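Local coordinates for periplasmic cell division protein (SufI) (PDB 6SYY) that probably acts as a multicopper oxidase, using its bound copper ions to take electrons from substrates and pass them on to dioxygen, at residues H451-H456 with E517-N522; H159-G164 with I504-C509; L192-E195 with I199-P202; D186-A191 with S377-L382; T148-S153 with S496-E501. All coordinates share one frame; numbering follows the deposited sequence. Where two conformers were deposited one is given.

Interaction 1 of 5, residues H451-H456 with E517-N522; sequences HPMHIH and EGMMVN. With CU (copper (II) ion), chain B; CU (copper (II) ion), chain C.
The ring of His451 and the thioether of Met519 meet beside a copper ion, in an arrangement characteristic of the type 1 copper site of a cupredoxin domain. His451 ND1 binds the ion at 2.2 Å, and Cys509 and His514 complete the set of protein ligands. Met519 SD stands 3.2 Å from the copper, long for a bond but consistent with the weak axial position a methionine takes in bacterial laccases such as CotA. Its methyl CE sits over the middle of the His451 ring, 11° off the ring normal, as a CH-pi contact, while SD approaches the same ring obliquely. Met519 CE also approaches Met453 SD at 4.3 Å, but Met519 was modelled in two conformers, which makes its packing tentative. With CG anti to the backbone N (chi1 -162°) and the chain extended beyond it, the side chain crosses His451 at about a right angle. Further out, Thr447 OG1 bonds His451 NE2 and fixes the turn of the ring. Gly518, at positive phi, is the C-prime residue of a Schellman motif in which Met519 N reaches back to His514 O. At the far end of 451-456, His456 NE2 binds a second copper at 2.1 Å.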
# COMPACT_ATOMS: atom_id res chain seq x y z
N HIS A 451 5.03 -12.44 -6.51
CA HIS A 451 5.40 -11.80 -5.25
C HIS A 451 5.49 -10.29 -5.44
O HIS A 451 6.28 -9.81 -6.25
CB HIS A 451 6.74 -12.34 -4.74
CG HIS A 451 6.80 -13.82 -4.63
ND1 HIS A 451 6.18 -14.51 -3.60
CD2 HIS A 451 7.38 -14.76 -5.41
CE1 HIS A 451 6.39 -15.80 -3.75
NE2 HIS A 451 7.11 -15.98 -4.85
N PRO A 452 4.69 -9.53 -4.71
CA PRO A 452 4.89 -8.07 -4.71
C PRO A 452 5.99 -7.69 -3.74
O PRO A 452 5.79 -7.67 -2.52
CB PRO A 452 3.52 -7.54 -4.28
CG PRO A 452 2.97 -8.62 -3.39
CD PRO A 452 3.56 -9.94 -3.87
N MET A 453 7.18 -7.41 -4.27
CA MET A 453 8.37 -7.21 -3.45
C MET A 453 8.48 -5.75 -3.02
O MET A 453 8.41 -4.84 -3.85
CB MET A 453 9.62 -7.64 -4.20
CG MET A 453 9.66 -9.13 -4.52
SD MET A 453 9.57 -10.16 -3.04
CE MET A 453 10.99 -9.57 -2.12
N HIS A 454 8.67 -5.54 -1.72
CA HIS A 454 8.70 -4.22 -1.11
C HIS A 454 10.03 -4.04 -0.39
O HIS A 454 10.50 -4.95 0.29
CB HIS A 454 7.51 -4.05 -0.15
CG HIS A 454 7.54 -2.78 0.65
ND1 HIS A 454 7.57 -1.54 0.06
CD2 HIS A 454 7.53 -2.58 1.98
CE1 HIS A 454 7.59 -0.61 1.01
NE2 HIS A 454 7.56 -1.22 2.18
N ILE A 455 10.64 -2.87 -0.56
CA ILE A 455 11.81 -2.47 0.22
C ILE A 455 11.41 -1.28 1.08
O ILE A 455 10.63 -0.42 0.64
CB ILE A 455 13.03 -2.13 -0.65
CG1 ILE A 455 12.72 -0.99 -1.62
CG2 ILE A 455 13.52 -3.35 -1.41
CD1 ILE A 455 13.93 -0.48 -2.37
N HIS A 456 11.93 -1.24 2.29
CA HIS A 456 11.78 -0.08 3.15
C HIS A 456 12.90 0.92 2.88
O HIS A 456 13.91 0.59 2.25
CB HIS A 456 11.80 -0.49 4.63
CG HIS A 456 10.64 -1.35 5.03
ND1 HIS A 456 10.23 -1.49 6.34
CD2 HIS A 456 9.81 -2.13 4.30
CE1 HIS A 456 9.20 -2.31 6.40
NE2 HIS A 456 8.92 -2.71 5.18
N GLU A 517 5.62 -15.88 7.18
CA GLU A 517 6.32 -17.16 7.22
C GLU A 517 7.79 -17.03 6.82
O GLU A 517 8.46 -18.06 6.63
CB GLU A 517 5.60 -18.18 6.34
CG GLU A 517 5.46 -17.81 4.91
CD GLU A 517 4.29 -18.51 4.25
OE1 GLU A 517 3.47 -19.10 4.98
OE2 GLU A 517 4.19 -18.46 3.00
N GLY A 518 8.31 -15.81 6.71
CA GLY A 518 9.74 -15.59 6.70
C GLY A 518 10.32 -15.00 5.43
O GLY A 518 11.55 -14.86 5.36
N MET A 519 9.52 -14.66 4.43
CA MET A 519 10.02 -14.05 3.20
C MET A 519 10.40 -12.60 3.46
O MET A 519 9.76 -11.69 2.94
CB MET A 519 8.96 -14.16 2.10
CG MET A 519 9.50 -13.97 0.71
SD MET A 519 8.39 -14.60 -0.56
CE MET A 519 9.40 -14.35 -2.02
N MET A 520 11.44 -12.39 4.26
CA MET A 520 11.80 -11.06 4.74
C MET A 520 13.25 -11.10 5.21
O MET A 520 13.66 -12.05 5.88
CB MET A 520 10.86 -10.66 5.89
CG MET A 520 11.30 -9.49 6.73
SD MET A 520 10.05 -9.11 7.98
CE MET A 520 9.64 -10.75 8.59
N VAL A 521 14.03 -10.09 4.82
CA VAL A 521 15.43 -9.96 5.23
C VAL A 521 15.70 -8.50 5.57
O VAL A 521 14.92 -7.60 5.24
CB VAL A 521 16.43 -10.44 4.16
CG1 VAL A 521 16.30 -11.93 3.92
CG2 VAL A 521 16.23 -9.67 2.86
N ASN A 522 16.84 -8.27 6.22
CA ASN A 522 17.37 -6.93 6.40
C ASN A 522 18.38 -6.62 5.30
O ASN A 522 19.04 -7.52 4.77
CB ASN A 522 18.07 -6.76 7.76
CG ASN A 522 17.15 -6.99 8.94
OD1 ASN A 522 15.99 -6.57 8.95
ND2 ASN A 522 17.67 -7.64 9.97
CU CU B . 5.59 -13.56 -1.72
CU CU C . 7.24 -3.87 5.45

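Interaction 2 of 5, residues H159-G164 with I504-C509; sequences HPHPHG and IYLLHC. With CU (copper (II) ion), chain C; CU (copper (II) ion), chain E; CU (copper (II) ion), chain B; O (oxygen atom), chain F.
The bound oxygen atom O bridges two copper ions, and the one 2.1 Å from it is shared across the contact by His161 NE2 at 2.0 Å and His508 NE2 at 2.2 Å. His456 is the third protein ligand of that ion. The second copper, 2.4 Å from O, is bound by His159 together with His120 and His510. O lies at the edges of the His159, His161 and His508 rings, near their planes. His161 and His508 form an offset edge-to-face pair: the edge of His161 points at the face of His508, with the planes at 86°. Two coppers bridged in this way are the type 3 pair of a trinuclear cluster, built here from His-X-His motifs of the first and last cupredoxin-like parts of the chain. Leu506 comes at His161 from the opposite direction, its CD1 lying obliquely 3.4 Å from His161 CE1. Two of the rings are also tied through ND1: His159 ND1 donates in its ring plane to Pro160 O, and His508 ND1 donates at 2.8 Å to Cys509 O from above the carbonyl plane. Cys509 SG binds the type 1 copper at 2.0 Å, a covalent route by which electrons probably reach the cluster.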
# COMPACT_ATOMS: atom_id res chain seq x y z
N HIS A 159 0.25 0.35 8.78
CA HIS A 159 -0.23 -0.97 9.13
C HIS A 159 0.79 -1.61 10.05
O HIS A 159 1.95 -1.17 10.09
CB HIS A 159 -0.47 -1.84 7.88
CG HIS A 159 0.77 -2.15 7.11
ND1 HIS A 159 1.69 -3.10 7.52
CD2 HIS A 159 1.24 -1.66 5.93
CE1 HIS A 159 2.67 -3.17 6.64
NE2 HIS A 159 2.42 -2.31 5.67
N PRO A 160 0.41 -2.63 10.81
CA PRO A 160 1.36 -3.23 11.76
C PRO A 160 2.41 -4.06 11.05
O PRO A 160 2.23 -4.56 9.94
CB PRO A 160 0.47 -4.11 12.65
CG PRO A 160 -0.70 -4.42 11.80
CD PRO A 160 -0.93 -3.22 10.94
N HIS A 161 3.54 -4.21 11.73
CA HIS A 161 4.63 -5.01 11.19
C HIS A 161 5.22 -5.98 12.22
O HIS A 161 6.45 -6.13 12.26
CB HIS A 161 5.74 -4.09 10.67
CG HIS A 161 6.31 -4.51 9.35
ND1 HIS A 161 7.03 -5.67 9.18
CD2 HIS A 161 6.27 -3.90 8.14
CE1 HIS A 161 7.41 -5.76 7.92
NE2 HIS A 161 6.96 -4.71 7.27
N PRO A 162 4.43 -6.66 13.06
CA PRO A 162 5.04 -7.60 14.00
C PRO A 162 5.49 -8.88 13.30
O PRO A 162 4.93 -9.31 12.29
CB PRO A 162 3.91 -7.89 14.99
CG PRO A 162 2.68 -7.75 14.18
CD PRO A 162 2.96 -6.65 13.20
N HIS A 163 6.55 -9.46 13.86
CA HIS A 163 7.08 -10.73 13.39
C HIS A 163 6.00 -11.81 13.39
O HIS A 163 5.44 -12.14 14.44
CB HIS A 163 8.26 -11.13 14.28
CG HIS A 163 8.76 -12.52 14.06
ND1 HIS A 163 8.86 -13.10 12.81
CD2 HIS A 163 9.22 -13.45 14.94
CE1 HIS A 163 9.34 -14.32 12.93
NE2 HIS A 163 9.57 -14.56 14.21
N GLY A 164 5.70 -12.35 12.21
CA GLY A 164 4.81 -13.49 12.08
C GLY A 164 3.33 -13.22 12.26
O GLY A 164 2.52 -14.12 11.99
N ILE A 504 18.96 0.17 9.07
CA ILE A 504 18.57 -1.22 8.88
C ILE A 504 17.17 -1.21 8.29
O ILE A 504 16.20 -0.85 8.96
CB ILE A 504 18.61 -2.01 10.19
CG1 ILE A 504 20.02 -1.95 10.79
CG2 ILE A 504 18.18 -3.45 9.94
CD1 ILE A 504 21.11 -2.40 9.83
N TYR A 505 17.06 -1.62 7.03
CA TYR A 505 15.79 -1.59 6.32
C TYR A 505 15.40 -3.00 5.90
O TYR A 505 16.25 -3.86 5.67
CB TYR A 505 15.88 -0.68 5.10
CG TYR A 505 15.96 0.79 5.45
CD1 TYR A 505 15.10 1.34 6.39
CD2 TYR A 505 16.89 1.63 4.84
CE1 TYR A 505 15.16 2.69 6.72
CE2 TYR A 505 16.95 2.97 5.16
CZ TYR A 505 16.09 3.50 6.10
OH TYR A 505 16.15 4.83 6.42
N LEU A 506 14.10 -3.23 5.83
CA LEU A 506 13.57 -4.53 5.44
C LEU A 506 13.48 -4.65 3.92
O LEU A 506 13.33 -3.65 3.21
CB LEU A 506 12.19 -4.76 6.05
CG LEU A 506 12.15 -4.95 7.56
CD1 LEU A 506 10.71 -5.09 8.00
CD2 LEU A 506 12.95 -6.17 7.95
N LEU A 507 13.59 -5.88 3.44
CA LEU A 507 13.22 -6.26 2.08
C LEU A 507 12.40 -7.53 2.20
O LEU A 507 12.87 -8.52 2.76
CB LEU A 507 14.46 -6.47 1.20
CG LEU A 507 14.28 -6.85 -0.28
CD1 LEU A 507 15.50 -6.41 -1.07
CD2 LEU A 507 14.08 -8.34 -0.45
N HIS A 508 11.17 -7.49 1.69
CA HIS A 508 10.25 -8.60 1.94
C HIS A 508 9.15 -8.60 0.90
O HIS A 508 8.86 -7.58 0.25
CB HIS A 508 9.65 -8.51 3.35
CG HIS A 508 8.74 -7.33 3.56
ND1 HIS A 508 7.37 -7.43 3.47
CD2 HIS A 508 9.01 -6.04 3.85
CE1 HIS A 508 6.83 -6.25 3.70
NE2 HIS A 508 7.80 -5.38 3.93
N CYS A 509 8.53 -9.77 0.73
CA CYS A 509 7.32 -9.87 -0.05
C CYS A 509 6.16 -9.24 0.71
O CYS A 509 6.08 -9.33 1.94
CB CYS A 509 7.01 -11.33 -0.34
SG CYS A 509 5.47 -11.59 -1.21
CU CU C . 7.24 -3.87 5.45
CU CU E . 3.22 -2.42 4.03
CU CU B . 5.59 -13.56 -1.72
O O F . 5.31 -3.37 4.80

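Interaction 3 of 5, residues L192-E195 with I199-P202; sequences LDLE and IDIP
Ile199 and Leu194 lay their side chains across each other at about a right angle, Leu194 CD2 resting 3.7 Å from Ile199 CD1 and nearly as close to its CG1. The isoleucine reaches this place because CG1 stands between the backbone N and the carbonyl carbon (chi1 63°) and then runs extended, which carries CD1 against the end of the preceding helix. There Ile199 CD1 lies 3.3 Å from Asp193 O and 3.4 Å from Leu192 O; the latter oxygen also bonds the hydroxyl of Tyr374. Asp193 leaves the helix with positive phi, turning the chain so that these carbonyls face the isoleucine. An alanine here would remove CG1, CG2 and CD1, probably opening a gap beside the two carbonyls and leaving Leu194 CD2 without its partner. The pair packs inside a tight connection from helix 183-192 to strand 200-208, closed by a double acceptor. Ile199 N approaches Glu195 O in the carbonyl plane at 3.2 Å, forming an alpha-turn, whereas Asp200 N comes to Glu195 O from above the plane at 3.1 Å, forming a pi-turn. Asp200 CB lies against the same carbonyl and, at 4.4 Å, beside Leu194 CB. With CG anti to its own N (chi1 -167°), Asp200 sends its carboxylate to a salt bridge with Arg251 on the adjacent parallel strand 247-254.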
# COMPACT_ATOMS: atom_id res chain seq x y z
N LEU A 192 -8.10 20.94 -10.37
CA LEU A 192 -9.27 20.09 -10.47
C LEU A 192 -10.29 20.31 -9.36
O LEU A 192 -11.27 19.57 -9.29
CB LEU A 192 -8.85 18.61 -10.49
CG LEU A 192 -7.89 18.24 -11.61
CD1 LEU A 192 -7.40 16.80 -11.46
CD2 LEU A 192 -8.55 18.43 -12.96
N ASP A 193 -10.08 21.31 -8.49
CA ASP A 193 -11.01 21.58 -7.39
C ASP A 193 -11.21 20.34 -6.52
O ASP A 193 -12.32 20.04 -6.08
CB ASP A 193 -12.35 22.11 -7.92
CG ASP A 193 -13.16 22.83 -6.85
OD1 ASP A 193 -12.60 23.10 -5.77
OD2 ASP A 193 -14.35 23.11 -7.10
N LEU A 194 -10.13 19.61 -6.28
CA LEU A 194 -10.21 18.40 -5.48
C LEU A 194 -10.49 18.74 -4.02
O LEU A 194 -10.06 19.77 -3.50
CB LEU A 194 -8.92 17.59 -5.59
CG LEU A 194 -8.53 17.11 -6.99
CD1 LEU A 194 -7.23 16.28 -6.95
CD2 LEU A 194 -9.66 16.33 -7.65
N GLU A 195 -11.23 17.85 -3.36
CA GLU A 195 -11.52 17.97 -1.94
C GLU A 195 -11.73 16.57 -1.38
O GLU A 195 -12.50 15.79 -1.95
CB GLU A 195 -12.75 18.84 -1.69
CG GLU A 195 -13.17 18.91 -0.23
CD GLU A 195 -14.33 19.85 0.02
OE1 GLU A 195 -14.72 20.58 -0.92
OE2 GLU A 195 -14.85 19.85 1.15
N ILE A 199 -14.57 14.76 -4.21
CA ILE A 199 -14.09 14.15 -5.44
C ILE A 199 -12.69 13.58 -5.30
O ILE A 199 -12.13 13.10 -6.30
CB ILE A 199 -14.16 15.13 -6.63
CG1 ILE A 199 -13.25 16.33 -6.40
CG2 ILE A 199 -15.61 15.57 -6.88
CD1 ILE A 199 -13.20 17.29 -7.58
N ASP A 200 -12.10 13.62 -4.11
CA ASP A 200 -10.82 12.97 -3.81
C ASP A 200 -11.14 11.85 -2.82
O ASP A 200 -11.24 12.08 -1.61
CB ASP A 200 -9.82 13.97 -3.24
CG ASP A 200 -8.39 13.43 -3.20
OD1 ASP A 200 -8.20 12.21 -3.40
OD2 ASP A 200 -7.45 14.22 -2.98
N ILE A 201 -11.29 10.63 -3.33
CA ILE A 201 -11.92 9.53 -2.62
C ILE A 201 -10.91 8.41 -2.40
O ILE A 201 -10.34 7.89 -3.36
CB ILE A 201 -13.15 9.00 -3.37
CG1 ILE A 201 -14.13 10.14 -3.69
CG2 ILE A 201 -13.81 7.87 -2.60
CD1 ILE A 201 -14.70 10.82 -2.48
N PRO A 202 -10.68 7.98 -1.16
CA PRO A 202 -9.87 6.78 -0.94
C PRO A 202 -10.66 5.52 -1.25
O PRO A 202 -11.86 5.44 -0.97
CB PRO A 202 -9.51 6.85 0.55
CG PRO A 202 -10.65 7.60 1.15
CD PRO A 202 -11.11 8.59 0.11

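Interaction 4 of 5, residues D186-A191 with S377-L382; sequences DNLKQA and SIPQRL
Leu188 and Ala191, one helical turn apart, bring their backbone to within 7.2 Å of Leu382 and 7.4 Å of Pro379, measured between CA atoms, so that the irregular 377-382 loop passes close along one flank of helix 183-192. All the contacts are apolar. Leu188 CD1 is the shared point: it touches Pro379 CG at 4.0 Å and Leu382 CD2 at 3.9 Å, meeting both at one corner, in the notch they form. It gets there with CG anti to the backbone N (chi1 -176°), a torsion that swings the branch outward from the helix toward the loop. The proline meets Leu188 at about a right angle, whereas the Leu382 chain runs at a slant to it. Pro379 CG, the outer corner of a C-gamma exo ring, also rests on Ala191 CB at 4.1 Å; the small alanine lets the ring sit close to the helix at this end. Leu188 and Leu382 are buried, while Ala191 and Pro379 lie nearer the surface. The loop belongs to the long connection between strands 361-370 and 394-402, which probably leads from the second cupredoxin-like domain into the third. Ile277 of strand 270-279 touches both leucines. Pro287 of strand 282-290 touches Leu382, whose backbone bonds to Asp285 of that strand. Ile378 turns from the helix onto Trp275, Pro287 and Ile247, and Asp186 ties the helix to strand 94-98 through a salt bridge with Arg98.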
# COMPACT_ATOMS: atom_id res chain seq x y z
N ASP A 186 -0.80 20.67 -4.27
CA ASP A 186 -1.54 21.92 -4.19
C ASP A 186 -2.00 22.37 -5.57
O ASP A 186 -3.17 22.72 -5.77
CB ASP A 186 -0.68 23.01 -3.55
CG ASP A 186 -0.50 22.81 -2.05
OD1 ASP A 186 -1.13 21.89 -1.48
OD2 ASP A 186 0.28 23.58 -1.45
N ASN A 187 -1.09 22.35 -6.55
CA ASN A 187 -1.45 22.79 -7.90
C ASN A 187 -2.47 21.85 -8.54
O ASN A 187 -3.37 22.31 -9.25
CB ASN A 187 -0.19 22.90 -8.76
CG ASN A 187 0.80 23.90 -8.21
OD1 ASN A 187 0.43 24.83 -7.49
ND2 ASN A 187 2.07 23.73 -8.55
N LEU A 188 -2.35 20.55 -8.29
CA LEU A 188 -3.34 19.62 -8.82
C LEU A 188 -4.70 19.84 -8.16
O LEU A 188 -5.73 19.82 -8.83
CB LEU A 188 -2.88 18.18 -8.61
CG LEU A 188 -3.83 17.15 -9.22
CD1 LEU A 188 -3.83 17.23 -10.75
CD2 LEU A 188 -3.46 15.76 -8.75
N LYS A 189 -4.71 20.04 -6.84
CA LYS A 189 -5.96 20.25 -6.12
C LYS A 189 -6.67 21.49 -6.64
O LYS A 189 -7.91 21.51 -6.74
CB LYS A 189 -5.69 20.35 -4.62
CG LYS A 189 -6.89 20.70 -3.75
CD LYS A 189 -6.49 20.75 -2.28
CE LYS A 189 -7.60 21.31 -1.40
NZ LYS A 189 -7.95 22.72 -1.76
N GLN A 190 -5.91 22.53 -6.99
CA GLN A 190 -6.52 23.74 -7.53
C GLN A 190 -6.98 23.53 -8.97
O GLN A 190 -8.07 23.97 -9.35
CB GLN A 190 -5.53 24.90 -7.46
CG GLN A 190 -6.06 26.20 -8.02
CD GLN A 190 -4.99 27.26 -8.13
OE1 GLN A 190 -5.05 28.29 -7.45
NE2 GLN A 190 -4.02 27.03 -9.00
N ALA A 191 -6.15 22.87 -9.78
CA ALA A 191 -6.51 22.63 -11.17
C ALA A 191 -7.83 21.87 -11.29
O ALA A 191 -8.62 22.13 -12.20
CB ALA A 191 -5.39 21.87 -11.88
N SER A 377 -9.78 20.76 -16.71
CA SER A 377 -9.06 19.90 -17.64
C SER A 377 -8.00 19.12 -16.89
O SER A 377 -7.38 19.63 -15.94
CB SER A 377 -8.39 20.72 -18.74
OG SER A 377 -9.32 21.57 -19.38
N ILE A 378 -7.77 17.88 -17.31
CA ILE A 378 -6.65 17.13 -16.75
C ILE A 378 -5.35 17.79 -17.19
O ILE A 378 -5.15 18.03 -18.40
CB ILE A 378 -6.70 15.67 -17.20
CG1 ILE A 378 -7.96 15.01 -16.65
CG2 ILE A 378 -5.46 14.93 -16.76
CD1 ILE A 378 -7.95 13.51 -16.79
N PRO A 379 -4.45 18.14 -16.27
CA PRO A 379 -3.26 18.91 -16.65
C PRO A 379 -2.29 18.08 -17.47
O PRO A 379 -2.27 16.85 -17.41
CB PRO A 379 -2.64 19.30 -15.30
CG PRO A 379 -3.72 19.06 -14.28
CD PRO A 379 -4.51 17.90 -14.82
N GLN A 380 -1.48 18.78 -18.26
CA GLN A 380 -0.48 18.10 -19.07
C GLN A 380 0.63 17.52 -18.20
O GLN A 380 1.11 16.40 -18.46
CB GLN A 380 0.10 19.07 -20.10
CG GLN A 380 -0.92 19.63 -21.08
CD GLN A 380 -1.30 18.65 -22.17
OE1 GLN A 380 -0.77 17.53 -22.23
NE2 GLN A 380 -2.21 19.05 -23.05
N ARG A 381 1.05 18.24 -17.16
CA ARG A 381 2.14 17.81 -16.30
C ARG A 381 1.69 17.76 -14.85
O ARG A 381 0.89 18.58 -14.40
CB ARG A 381 3.35 18.75 -16.46
CG ARG A 381 4.32 18.31 -17.56
CD ARG A 381 5.14 19.46 -18.12
NE ARG A 381 4.32 20.41 -18.87
CZ ARG A 381 4.80 21.44 -19.56
NH1 ARG A 381 6.10 21.66 -19.60
NH2 ARG A 381 3.97 22.24 -20.21
N LEU A 382 2.20 16.77 -14.12
CA LEU A 382 1.85 16.53 -12.73
C LEU A 382 2.98 16.83 -11.76
O LEU A 382 2.73 17.37 -10.68
CB LEU A 382 1.42 15.07 -12.54
CG LEU A 382 0.18 14.60 -13.30
CD1 LEU A 382 0.10 13.09 -13.32
CD2 LEU A 382 -1.07 15.20 -12.67

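Interaction 5 of 5, residues T148-S153 with S496-E501; sequences TIIDRS and SHPYNE
The ring of Tyr499 carries Pro498 CD over the centre of one face, 3.9 Å above the plane, and its hydroxyl end reaches across to Ile150. A water lies at the ring's edge, in its plane, 2.6 Å from Tyr499 OH; the same water donates to Thr148 O at 3.0 Å, making a polar bridge between the two loops. Beside it Ile150 CD1 lies 4.2 Å from Pro498 CG, an apolar contact, and 4.0 Å from Tyr499 OH, with Ile150 and Tyr499 approaching from opposite directions. Ile150 puts CG1 between its backbone N and carbonyl carbon (chi1 62°) and then extends, which projects CD1 out to these partners. The second flat group, His497, receives Tyr499 N at the edge of its ring, nearly in plane, with a 3.1 Å bond to ND1. Its NE2 pairs with the carbonyl oxygen of Asn526, an arrangement consistent with a neutral ring protonated on NE2, and the two bonds fix the turn that places Tyr499. Little surface is buried, and the contact lies on the outside of the molecule. Loop 148-153 passes from strand 147-148 to strand 154-160, and loop 496-501 passes from strand 488-495 to strand 503-509; each links two sheets of its own domain, and Tyr499 leans on Tyr505 of strand 503-509 and on Pro125.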
# COMPACT_ATOMS: atom_id res chain seq x y z
N THR A 148 11.49 14.18 10.12
CA THR A 148 10.89 15.07 9.14
C THR A 148 10.31 14.26 7.98
O THR A 148 10.96 13.35 7.46
CB THR A 148 11.92 16.06 8.62
OG1 THR A 148 12.50 16.78 9.72
CG2 THR A 148 11.28 17.05 7.65
N ILE A 149 9.08 14.59 7.59
CA ILE A 149 8.47 14.00 6.40
C ILE A 149 9.18 14.56 5.17
O ILE A 149 9.09 15.76 4.89
CB ILE A 149 6.96 14.28 6.35
CG1 ILE A 149 6.28 13.74 7.61
CG2 ILE A 149 6.36 13.68 5.09
CD1 ILE A 149 6.59 12.29 7.89
N ILE A 150 9.88 13.70 4.44
CA ILE A 150 10.65 14.12 3.27
C ILE A 150 10.17 13.45 1.99
O ILE A 150 10.82 13.57 0.95
CB ILE A 150 12.16 13.87 3.48
CG1 ILE A 150 12.43 12.37 3.65
CG2 ILE A 150 12.67 14.65 4.68
CD1 ILE A 150 13.89 12.03 3.86
N ASP A 151 9.03 12.77 2.04
CA ASP A 151 8.49 12.08 0.88
C ASP A 151 7.63 13.02 0.04
O ASP A 151 7.12 14.04 0.51
CB ASP A 151 7.67 10.87 1.33
CG ASP A 151 8.55 9.70 1.73
OD1 ASP A 151 9.15 9.08 0.84
OD2 ASP A 151 8.66 9.44 2.95
N ARG A 152 7.48 12.66 -1.23
CA ARG A 152 6.64 13.42 -2.15
C ARG A 152 5.17 13.18 -1.83
O ARG A 152 4.79 12.14 -1.28
CB ARG A 152 6.91 13.01 -3.59
CG ARG A 152 8.39 12.90 -3.91
CD ARG A 152 8.62 12.27 -5.26
NE ARG A 152 8.17 13.12 -6.36
CZ ARG A 152 7.28 12.74 -7.28
NH1 ARG A 152 6.74 11.53 -7.23
NH2 ARG A 152 6.93 13.58 -8.24
N SER A 153 4.34 14.17 -2.17
CA SER A 153 2.91 14.04 -1.96
C SER A 153 2.38 12.79 -2.64
O SER A 153 2.86 12.40 -3.71
CB SER A 153 2.17 15.27 -2.49
OG SER A 153 2.31 15.38 -3.90
N SER A 496 20.32 7.14 -0.89
CA SER A 496 20.83 8.34 -0.25
C SER A 496 19.89 8.75 0.88
O SER A 496 18.69 8.90 0.66
CB SER A 496 20.98 9.46 -1.28
OG SER A 496 21.71 10.56 -0.76
N HIS A 497 20.44 8.92 2.08
CA HIS A 497 19.64 9.27 3.25
C HIS A 497 20.34 10.36 4.05
O HIS A 497 21.58 10.43 4.08
CB HIS A 497 19.39 8.05 4.15
CG HIS A 497 20.61 7.53 4.84
ND1 HIS A 497 21.13 8.10 5.98
CD2 HIS A 497 21.41 6.48 4.55
CE1 HIS A 497 22.20 7.43 6.36
NE2 HIS A 497 22.39 6.44 5.51
N PRO A 498 19.57 11.23 4.71
CA PRO A 498 20.17 12.39 5.39
C PRO A 498 20.47 12.16 6.87
O PRO A 498 20.56 13.13 7.63
CB PRO A 498 19.10 13.46 5.22
CG PRO A 498 17.82 12.68 5.29
CD PRO A 498 18.10 11.35 4.62
N TYR A 499 20.63 10.92 7.29
CA TYR A 499 20.79 10.59 8.70
C TYR A 499 22.26 10.36 9.03
O TYR A 499 23.06 10.02 8.16
CB TYR A 499 19.95 9.35 9.05
CG TYR A 499 18.54 9.44 8.51
CD1 TYR A 499 17.75 10.56 8.74
CD2 TYR A 499 18.01 8.41 7.74
CE1 TYR A 499 16.46 10.65 8.23
CE2 TYR A 499 16.72 8.49 7.23
CZ TYR A 499 15.96 9.61 7.48
OH TYR A 499 14.68 9.69 6.97
N ASN A 500 22.61 10.57 10.31
CA ASN A 500 23.99 10.45 10.77
C ASN A 500 24.32 9.08 11.34
O ASN A 500 25.35 8.93 12.00
CB ASN A 500 24.30 11.55 11.80
CG ASN A 500 23.42 11.48 13.05
OD1 ASN A 500 22.73 10.49 13.30
ND2 ASN A 500 23.46 12.54 13.85
N GLU A 501 23.47 8.08 11.10
CA GLU A 501 23.71 6.71 11.55
C GLU A 501 23.36 5.74 10.43
O GLU A 501 22.56 6.05 9.55
CB GLU A 501 22.87 6.36 12.79
CG GLU A 501 23.39 6.91 14.10
CD GLU A 501 22.65 6.32 15.29
OE1 GLU A 501 21.49 5.88 15.11
OE2 GLU A 501 23.23 6.28 16.39
O HOH W 1 13.58 11.92 7.87

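Interactions 1 and 2 form the copper core: their centres lie 7 Å apart, and strand 503-509 of interaction 2 runs between strands 451-455 and 520-525 of interaction 1 in one sheet. Interaction 5, about 19 Å from interaction 2 between centres, adds a surface joint between the two family regions that interaction 2 also joins, touching it through Tyr499 and Tyr505. Along the chain, interactions 1, 2 and 5 cross one another. Interactions 3 and 4, 12 Å apart between centres, fall within the sequence spanned by interaction 2, over 30 Å from the copper core. Interaction 3 closes the turn from helix 183-192 into strand 200-208, and interaction 4 packs that helix on the 377-382 loop.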